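Local coordinates for protein enterotoxin type A (Staphylococcus aureus, PDB 1ESF) that acts as a superantigen, activating host T cells by binding MHC class II and T-cell receptor molecules, and causes staphylococcal food poisoning, at residues 50-55 / 69-74; 90-95 / 106-111. One frame throughout, in Å; residues are numbered along the deposited sequence.

How the contacts relate
Contacts 1 and 2 lie in two antiparallel hairpins of the N-terminal OB-fold domain, with centres about 10 Å apart. They follow one another in the chain: strands 51-54 and 66-70 form contact 1, then helix 74-80 intervenes, and strands 85-92 and 104-113 form contact 2. The sheet runs 35-41, 85-92, 104-113, 66-70, 51-54, so the hairpins meet through the parallel neighbours 66-70 and 104-113. Asp70 probably hydrogen-bonds through its N to Met107 O and through its O to Gly109 N. This parallel join, with a helix between the third and fourth strands, is the OB-fold plan; the cadmium site, with His187, His225 and Asp227, lies away from both.

Contact 1: residues 50-55 / 69-74; sequences HTILFK and VDFDSK
His50 and Asp70 meet through ring edge and carboxylate, their planes 73° apart. The imidazole NE2 gives a weak, bent hydrogen bond to Asp70 OD2 at 3.2 Å, while Phe71 O lies in the plane of the ring at its edge, 3.2 Å from His50 CD2. Placing CG between the backbone N and the carbonyl carbon (chi1 64°) folds the His50 ring back over its neighbour, and Thr51 CG2 packs against one of its faces. Histidine suits this partly exposed spot because its rim offers both an N-H and a polarised C-H to the oxygens facing it. The backbone pairing is antiparallel: Ile52 N reaches Val69 O at 3.0 Å and Val69 N returns to Ile52 O at 2.9 Å. Past the strand end, Phe71 N bonds His50 O at 3.0 Å. These strands are the second and third of the OB-fold barrel. On the sheet face bearing Ile52 and Val69, apolar groups gather: Ile52 CD1 lies 4.0 Å from Phe71 CE1, and Phe54 CE1 4.2 Å from Val69 CG2. Beta-branched Ile52 and Val69 suit extended backbone, and Phe71 carries this apolar layer on to Ile76 and Val77 of helix 74-80. On the face bearing Thr51 and Asp70, Asp70 OD1 makes a salt bridge with Arg214, which probably helps hold the carboxylate with OD2 turned to His50 NE2, and Thr51 OG1 is hydrogen-bonded to Leu48 O.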
ATOM      1  N   HIS A  50      15.602  -6.290  12.138  1.00 25.24           N
ATOM      2  CA  HIS A  50      15.064  -5.748  10.900  1.00 22.99           C
ATOM      3  C   HIS A  50      13.841  -4.970  11.187  1.00 23.09           C
ATOM      4  O   HIS A  50      13.036  -4.769  10.308  1.00 25.11           O
ATOM      5  CB  HIS A  50      14.697  -6.878   9.939  1.00 25.64           C
ATOM      6  CG  HIS A  50      13.597  -7.749  10.460  1.00 30.03           C
ATOM      7  ND1 HIS A  50      13.704  -8.447  11.647  1.00 31.51           N
ATOM      8  CD2 HIS A  50      12.324  -7.926  10.029  1.00 28.65           C
ATOM      9  CE1 HIS A  50      12.542  -9.006  11.924  1.00 32.90           C
ATOM     10  NE2 HIS A  50      11.690  -8.705  10.959  1.00 30.16           N
ATOM     11  N   THR A  51      13.660  -4.575  12.433  1.00 25.38           N
ATOM     12  CA  THR A  51      12.466  -3.812  12.825  1.00 26.56           C
ATOM     13  C   THR A  51      12.820  -2.467  13.539  1.00 26.71           C
ATOM     14  O   THR A  51      13.974  -2.233  13.884  1.00 27.13           O
ATOM     15  CB  THR A  51      11.492  -4.692  13.802  1.00 25.91           C
ATOM     16  OG1 THR A  51      12.069  -4.840  15.113  1.00 25.02           O
ATOM     17  CG2 THR A  51      11.204  -6.099  13.228  1.00 27.12           C
ATOM     18  N   ILE A  52      11.861  -1.549  13.655  1.00 26.29           N
ATOM     19  CA  ILE A  52      12.052  -0.333  14.455  1.00 26.66           C
ATOM     20  C   ILE A  52      10.781  -0.326  15.306  1.00 25.40           C
ATOM     21  O   ILE A  52       9.654  -0.571  14.799  1.00 24.03           O
ATOM     22  CB  ILE A  52      12.174   0.974  13.672  1.00 28.10           C
ATOM     23  CG1 ILE A  52      13.507   1.036  12.929  1.00 29.84           C
ATOM     24  CG2 ILE A  52      12.063   2.141  14.651  1.00 27.72           C
ATOM     25  CD1 ILE A  52      13.614   2.185  11.893  1.00 32.58           C
ATOM     26  N   LEU A  53      10.969  -0.127  16.607  1.00 24.73           N
ATOM     27  CA  LEU A  53       9.873  -0.149  17.534  1.00 23.34           C
ATOM     28  C   LEU A  53       9.600   1.237  18.027  1.00 24.18           C
ATOM     29  O   LEU A  53      10.485   1.871  18.566  1.00 23.54           O
ATOM     30  CB  LEU A  53      10.202  -1.079  18.703  1.00 24.05           C
ATOM     31  CG  LEU A  53       9.270  -0.927  19.900  1.00 26.21           C
ATOM     32  CD1 LEU A  53       7.854  -1.375  19.537  1.00 25.35           C
ATOM     33  CD2 LEU A  53       9.820  -1.733  21.072  1.00 27.02           C
ATOM     34  N   PHE A  54       8.389   1.716  17.756  1.00 25.41           N
ATOM     35  CA  PHE A  54       7.911   3.027  18.195  1.00 26.87           C
ATOM     36  C   PHE A  54       7.116   2.860  19.481  1.00 29.18           C
ATOM     37  O   PHE A  54       5.927   2.534  19.469  1.00 30.36           O
ATOM     38  CB  PHE A  54       7.048   3.727  17.128  1.00 25.48           C
ATOM     39  CG  PHE A  54       7.830   4.248  15.961  1.00 22.84           C
ATOM     40  CD1 PHE A  54       8.172   3.409  14.915  1.00 21.11           C
ATOM     41  CD2 PHE A  54       8.286   5.547  15.949  1.00 21.13           C
ATOM     42  CE1 PHE A  54       8.967   3.845  13.877  1.00 21.56           C
ATOM     43  CE2 PHE A  54       9.088   5.989  14.908  1.00 23.69           C
ATOM     44  CZ  PHE A  54       9.432   5.133  13.869  1.00 23.36           C
ATOM     45  N   LYS A  55       7.806   3.068  20.600  1.00 33.30           N
ATOM     46  CA  LYS A  55       7.234   2.963  21.933  1.00 36.35           C
ATOM     47  C   LYS A  55       6.244   4.080  22.256  1.00 37.57           C
ATOM     48  O   LYS A  55       6.600   5.263  22.189  1.00 38.43           O
ATOM     49  CB  LYS A  55       8.366   2.989  22.938  1.00 38.64           C
ATOM     50  CG  LYS A  55       9.261   1.795  22.852  1.00 41.83           C
ATOM     51  CD  LYS A  55      10.541   2.143  23.532  1.00 45.81           C
ATOM     52  CE  LYS A  55      11.135   0.934  24.194  1.00 48.64           C
ATOM     53  NZ  LYS A  55      12.154   1.402  25.178  1.00 54.69           N
ATOM     54  N   VAL A  69       7.434  -1.619  13.265  1.00 21.24           N
ATOM     55  CA  VAL A  69       7.595  -1.597  11.803  1.00 21.60           C
ATOM     56  C   VAL A  69       8.622  -2.589  11.380  1.00 20.91           C
ATOM     57  O   VAL A  69       9.753  -2.579  11.842  1.00 19.76           O
ATOM     58  CB  VAL A  69       8.009  -0.255  11.237  1.00 22.60           C
ATOM     59  CG1 VAL A  69       7.996  -0.314   9.722  1.00 21.86           C
ATOM     60  CG2 VAL A  69       7.078   0.808  11.732  1.00 24.00           C
ATOM     61  N   ASP A  70       8.244  -3.351  10.379  1.00 23.29           N
ATOM     62  CA  ASP A  70       9.048  -4.438   9.868  1.00 24.20           C
ATOM     63  C   ASP A  70       9.537  -4.148   8.466  1.00 24.31           C
ATOM     64  O   ASP A  70       8.735  -3.834   7.595  1.00 23.33           O
ATOM     65  CB  ASP A  70       8.119  -5.633   9.840  1.00 30.26           C
ATOM     66  CG  ASP A  70       8.816  -6.936   9.915  1.00 34.26           C
ATOM     67  OD1 ASP A  70       9.392  -7.364   8.911  1.00 39.72           O
ATOM     68  OD2 ASP A  70       8.709  -7.570  10.973  1.00 39.32           O
ATOM     69  N   PHE A  71      10.834  -4.326   8.256  1.00 22.95           N
ATOM     70  CA  PHE A  71      11.476  -4.102   6.972  1.00 23.83           C
ATOM     71  C   PHE A  71      12.083  -5.409   6.491  1.00 24.48           C
ATOM     72  O   PHE A  71      12.120  -6.365   7.210  1.00 23.46           O
ATOM     73  CB  PHE A  71      12.614  -3.082   7.093  1.00 26.16           C
ATOM     74  CG  PHE A  71      12.192  -1.755   7.624  1.00 26.85           C
ATOM     75  CD1 PHE A  71      12.084  -1.545   8.984  1.00 24.42           C
ATOM     76  CD2 PHE A  71      11.858  -0.730   6.745  1.00 25.86           C
ATOM     77  CE1 PHE A  71      11.647  -0.329   9.472  1.00 26.33           C
ATOM     78  CE2 PHE A  71      11.424   0.477   7.208  1.00 24.79           C
ATOM     79  CZ  PHE A  71      11.311   0.690   8.583  1.00 27.76           C
ATOM     80  N   ASP A  72      12.599  -5.387   5.273  1.00 25.83           N
ATOM     81  CA  ASP A  72      13.211  -6.529   4.617  1.00 29.95           C
ATOM     82  C   ASP A  72      14.512  -6.894   5.308  1.00 31.18           C
ATOM     83  O   ASP A  72      14.983  -8.042   5.195  1.00 34.08           O
ATOM     84  CB  ASP A  72      13.623  -6.163   3.177  1.00 30.24           C
ATOM     85  CG  ASP A  72      12.639  -6.586   2.133  1.00 32.37           C
ATOM     86  OD1 ASP A  72      11.577  -7.153   2.440  1.00 34.76           O
ATOM     87  OD2 ASP A  72      12.958  -6.339   0.957  1.00 38.80           O
ATOM     88  N   SER A  73      15.153  -5.900   5.915  1.00 29.86           N
ATOM     89  CA  SER A  73      16.418  -6.146   6.536  1.00 29.41           C
ATOM     90  C   SER A  73      16.946  -5.051   7.420  1.00 31.05           C
ATOM     91  O   SER A  73      16.432  -3.933   7.467  1.00 31.10           O
ATOM     92  CB  SER A  73      17.455  -6.467   5.440  1.00 28.62           C
ATOM     93  OG  SER A  73      17.799  -5.346   4.635  1.00 33.64           O
ATOM     94  N   LYS A  74      18.040  -5.386   8.086  1.00 34.15           N
ATOM     95  CA  LYS A  74      18.734  -4.471   8.965  1.00 37.13           C
ATOM     96  C   LYS A  74      19.294  -3.326   8.126  1.00 36.12           C
ATOM     97  O   LYS A  74      19.300  -2.193   8.578  1.00 37.27           O
ATOM     98  CB  LYS A  74      19.867  -5.214   9.663  1.00 42.89           C
ATOM     99  CG  LYS A  74      20.549  -4.447  10.776  1.00 50.23           C
ATOM    100  CD  LYS A  74      21.604  -5.322  11.404  1.00 55.40           C
ATOM    101  CE  LYS A  74      22.186  -4.669  12.621  1.00 60.64           C
ATOM    102  NZ  LYS A  74      23.316  -5.501  13.146  1.00 67.27           N
TER

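Contact 2: residues 90-95 / 106-111; sequences AYYGYQ and CMYGGV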
ATOM      1  N   ALA A  90      -0.637   0.690   6.575  1.00 18.62           N
ATOM      2  CA  ALA A  90      -1.737   0.005   7.234  1.00 19.87           C
ATOM      3  C   ALA A  90      -1.194  -0.872   8.333  1.00 20.46           C
ATOM      4  O   ALA A  90      -0.162  -1.513   8.183  1.00 19.90           O
ATOM      5  CB  ALA A  90      -2.505  -0.814   6.252  1.00 20.55           C
ATOM      6  N   TYR A  91      -1.850  -0.861   9.483  1.00 21.82           N
ATOM      7  CA  TYR A  91      -1.355  -1.714  10.547  1.00 23.50           C
ATOM      8  C   TYR A  91      -2.302  -2.794  10.958  1.00 21.91           C
ATOM      9  O   TYR A  91      -3.471  -2.754  10.617  1.00 25.06           O
ATOM     10  CB  TYR A  91      -0.901  -0.885  11.768  1.00 25.69           C
ATOM     11  CG  TYR A  91      -1.960  -0.039  12.402  1.00 25.80           C
ATOM     12  CD1 TYR A  91      -2.786  -0.556  13.393  1.00 26.07           C
ATOM     13  CD2 TYR A  91      -2.097   1.294  12.054  1.00 28.00           C
ATOM     14  CE1 TYR A  91      -3.694   0.204  14.011  1.00 27.02           C
ATOM     15  CE2 TYR A  91      -3.015   2.077  12.690  1.00 28.58           C
ATOM     16  CZ  TYR A  91      -3.806   1.521  13.670  1.00 29.11           C
ATOM     17  OH  TYR A  91      -4.694   2.321  14.342  1.00 35.18           O
ATOM     18  N   TYR A  92      -1.800  -3.753  11.710  1.00 22.73           N
ATOM     19  CA  TYR A  92      -2.644  -4.843  12.168  1.00 25.26           C
ATOM     20  C   TYR A  92      -2.265  -5.263  13.574  1.00 27.32           C
ATOM     21  O   TYR A  92      -1.179  -4.934  14.068  1.00 28.43           O
ATOM     22  CB  TYR A  92      -2.525  -6.019  11.215  1.00 24.94           C
ATOM     23  CG  TYR A  92      -1.126  -6.615  11.084  1.00 28.51           C
ATOM     24  CD1 TYR A  92      -0.720  -7.655  11.924  1.00 25.75           C
ATOM     25  CD2 TYR A  92      -0.223  -6.159  10.107  1.00 25.94           C
ATOM     26  CE1 TYR A  92       0.482  -8.204  11.808  1.00 23.58           C
ATOM     27  CE2 TYR A  92       1.004  -6.728   9.994  1.00 23.56           C
ATOM     28  CZ  TYR A  92       1.341  -7.757  10.853  1.00 23.28           C
ATOM     29  OH  TYR A  92       2.546  -8.395  10.759  1.00 23.16           O
ATOM     30  N   GLY A  93      -3.133  -6.031  14.208  1.00 29.77           N
ATOM     31  CA  GLY A  93      -2.852  -6.487  15.558  1.00 34.04           C
ATOM     32  C   GLY A  93      -2.772  -8.003  15.653  1.00 37.33           C
ATOM     33  O   GLY A  93      -2.073  -8.541  16.536  1.00 37.75           O
ATOM     34  N   TYR A  94      -3.454  -8.696  14.730  1.00 39.75           N
ATOM     35  CA  TYR A  94      -3.485 -10.149  14.712  1.00 42.65           C
ATOM     36  C   TYR A  94      -2.137 -10.643  14.316  1.00 42.26           C
ATOM     37  O   TYR A  94      -1.663 -10.325  13.250  1.00 42.85           O
ATOM     38  CB  TYR A  94      -4.510 -10.701  13.697  1.00 47.41           C
ATOM     39  CG  TYR A  94      -4.615 -12.237  13.687  1.00 53.04           C
ATOM     40  CD1 TYR A  94      -4.908 -12.938  14.863  1.00 54.97           C
ATOM     41  CD2 TYR A  94      -4.378 -12.992  12.519  1.00 54.88           C
ATOM     42  CE1 TYR A  94      -4.961 -14.357  14.887  1.00 54.92           C
ATOM     43  CE2 TYR A  94      -4.428 -14.412  12.534  1.00 53.91           C
ATOM     44  CZ  TYR A  94      -4.719 -15.084  13.729  1.00 54.43           C
ATOM     45  OH  TYR A  94      -4.754 -16.467  13.812  1.00 54.46           O
ATOM     46  N   GLN A  95      -1.539 -11.450  15.180  1.00 42.77           N
ATOM     47  CA  GLN A  95      -0.237 -12.070  14.936  1.00 43.29           C
ATOM     48  C   GLN A  95       0.913 -11.138  15.208  1.00 40.49           C
ATOM     49  O   GLN A  95       2.064 -11.472  14.957  1.00 41.11           O
ATOM     50  CB  GLN A  95      -0.137 -12.560  13.495  1.00 47.59           C
ATOM     51  CG  GLN A  95      -1.367 -13.291  13.009  1.00 50.50           C
ATOM     52  CD  GLN A  95      -1.335 -14.733  13.358  1.00 51.36           C
ATOM     53  OE1 GLN A  95      -1.570 -15.582  12.500  1.00 56.08           O
ATOM     54  NE2 GLN A  95      -1.034 -15.040  14.612  1.00 49.94           N
ATOM     55  N   CYS A 106       1.344  -3.872  14.295  1.00 23.27           N
ATOM     56  CA  CYS A 106       2.426  -4.143  13.349  1.00 21.59           C
ATOM     57  C   CYS A 106       2.140  -3.566  11.979  1.00 19.82           C
ATOM     58  O   CYS A 106       0.998  -3.563  11.534  1.00 21.13           O
ATOM     59  CB  CYS A 106       2.652  -5.679  13.253  1.00 24.77           C
ATOM     60  SG  CYS A 106       3.507  -6.545  14.626  1.00 24.69           S
ATOM     61  N   MET A 107       3.188  -3.122  11.310  1.00 18.28           N
ATOM     62  CA  MET A 107       3.068  -2.530   9.978  1.00 18.24           C
ATOM     63  C   MET A 107       4.292  -2.915   9.200  1.00 17.11           C
ATOM     64  O   MET A 107       5.319  -3.201   9.792  1.00 16.86           O
ATOM     65  CB  MET A 107       3.038  -1.004  10.102  1.00 21.78           C
ATOM     66  CG  MET A 107       3.110  -0.216   8.814  1.00 21.55           C
ATOM     67  SD  MET A 107       2.617   1.423   9.192  1.00 27.96           S
ATOM     68  CE  MET A 107       4.033   2.239   9.037  1.00 19.85           C
ATOM     69  N   TYR A 108       4.155  -2.980   7.880  1.00 16.99           N
ATOM     70  CA  TYR A 108       5.249  -3.271   6.975  1.00 17.74           C
ATOM     71  C   TYR A 108       5.651  -1.991   6.248  1.00 17.42           C
ATOM     72  O   TYR A 108       4.822  -1.363   5.597  1.00 19.26           O
ATOM     73  CB  TYR A 108       4.806  -4.304   5.933  1.00 17.28           C
ATOM     74  CG  TYR A 108       4.594  -5.656   6.526  1.00 17.75           C
ATOM     75  CD1 TYR A 108       5.668  -6.369   6.993  1.00 20.52           C
ATOM     76  CD2 TYR A 108       3.351  -6.235   6.595  1.00 15.66           C
ATOM     77  CE1 TYR A 108       5.518  -7.604   7.513  1.00 19.44           C
ATOM     78  CE2 TYR A 108       3.200  -7.495   7.107  1.00 14.67           C
ATOM     79  CZ  TYR A 108       4.295  -8.158   7.551  1.00 17.52           C
ATOM     80  OH  TYR A 108       4.251  -9.436   8.015  1.00 25.20           O
ATOM     81  N   GLY A 109       6.916  -1.608   6.371  1.00 17.62           N
ATOM     82  CA  GLY A 109       7.427  -0.423   5.706  1.00 14.71           C
ATOM     83  C   GLY A 109       6.611   0.785   6.069  1.00 16.23           C
ATOM     84  O   GLY A 109       6.170   0.918   7.216  1.00 17.45           O
ATOM     85  N   GLY A 110       6.397   1.652   5.081  1.00 16.45           N
ATOM     86  CA  GLY A 110       5.642   2.900   5.285  1.00 16.48           C
ATOM     87  C   GLY A 110       6.393   4.096   5.918  1.00 17.14           C
ATOM     88  O   GLY A 110       5.800   5.056   6.320  1.00 17.94           O
ATOM     89  N   VAL A 111       7.711   4.068   5.889  1.00 18.86           N
ATOM     90  CA  VAL A 111       8.563   5.056   6.480  1.00 16.93           C
ATOM     91  C   VAL A 111       9.350   5.809   5.441  1.00 16.33           C
ATOM     92  O   VAL A 111       9.969   5.224   4.582  1.00 20.70           O
ATOM     93  CB  VAL A 111       9.530   4.320   7.460  1.00 21.46           C
ATOM     94  CG1 VAL A 111      10.474   5.310   8.223  1.00 20.15           C
ATOM     95  CG2 VAL A 111       8.694   3.509   8.457  1.00 18.33           C
TER
HETATM   96  O   HOH W   1       1.677  -2.499   6.357  1.00 13.99           O
HETATM   97  O   HOH W   2       4.283  -6.430  10.214  1.00 41.06           O
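Two backbone hydrogen bonds tie Tyr92 to Cys106 as an antiparallel pair: Tyr92 N donates to Cys106 O at 2.8 Å, and Cys106 N returns a nearly straight bond (168°) to Tyr92 O at 2.7 Å. From CB, with chi1 at 61°, CG of Tyr92 sits over its own backbone, flanked by N and C, which swings the ring across the partner strand. CD2 then passes 3.2 Å from Cys106 O. Farther along, CZ comes 3.4 Å from Cys106 CB, whose methylene sits over the ring face, toward its rim, in a CH-pi contact; SG lies oblique to the Tyr92 ring, in a sulfur-aromatic contact. CE2 touches Tyr108 CE2 at 3.7 Å, the two rings meeting obliquely with planes 37° apart. At the tip, Tyr92 OH is 2.7 Å from a water that also rests over the centre of the Tyr108 ring and makes a weak bond to Met107 O. Tyrosine serves well here, its flat ring covering cysteine while its hydroxyl finds a polar partner. The Tyr108 hydroxyl in turn is hydrogen-bonded to Asn207 O. Past the direct pairing, a second water links the strands, accepting from Tyr108 N at 2.9 Å and lying 2.8 Å from Ala90 O. Alongside, Met107 lays its CB and CG by Ala90 O. Cys106, with only a methylene and a sulfur, is small enough to lie against the ring face; its disulfide to Cys96 ties the connecting loop to strand 104-113, the disulfide loop of many staphylococcal enterotoxins, here on the hairpin of OB-fold strands four and five.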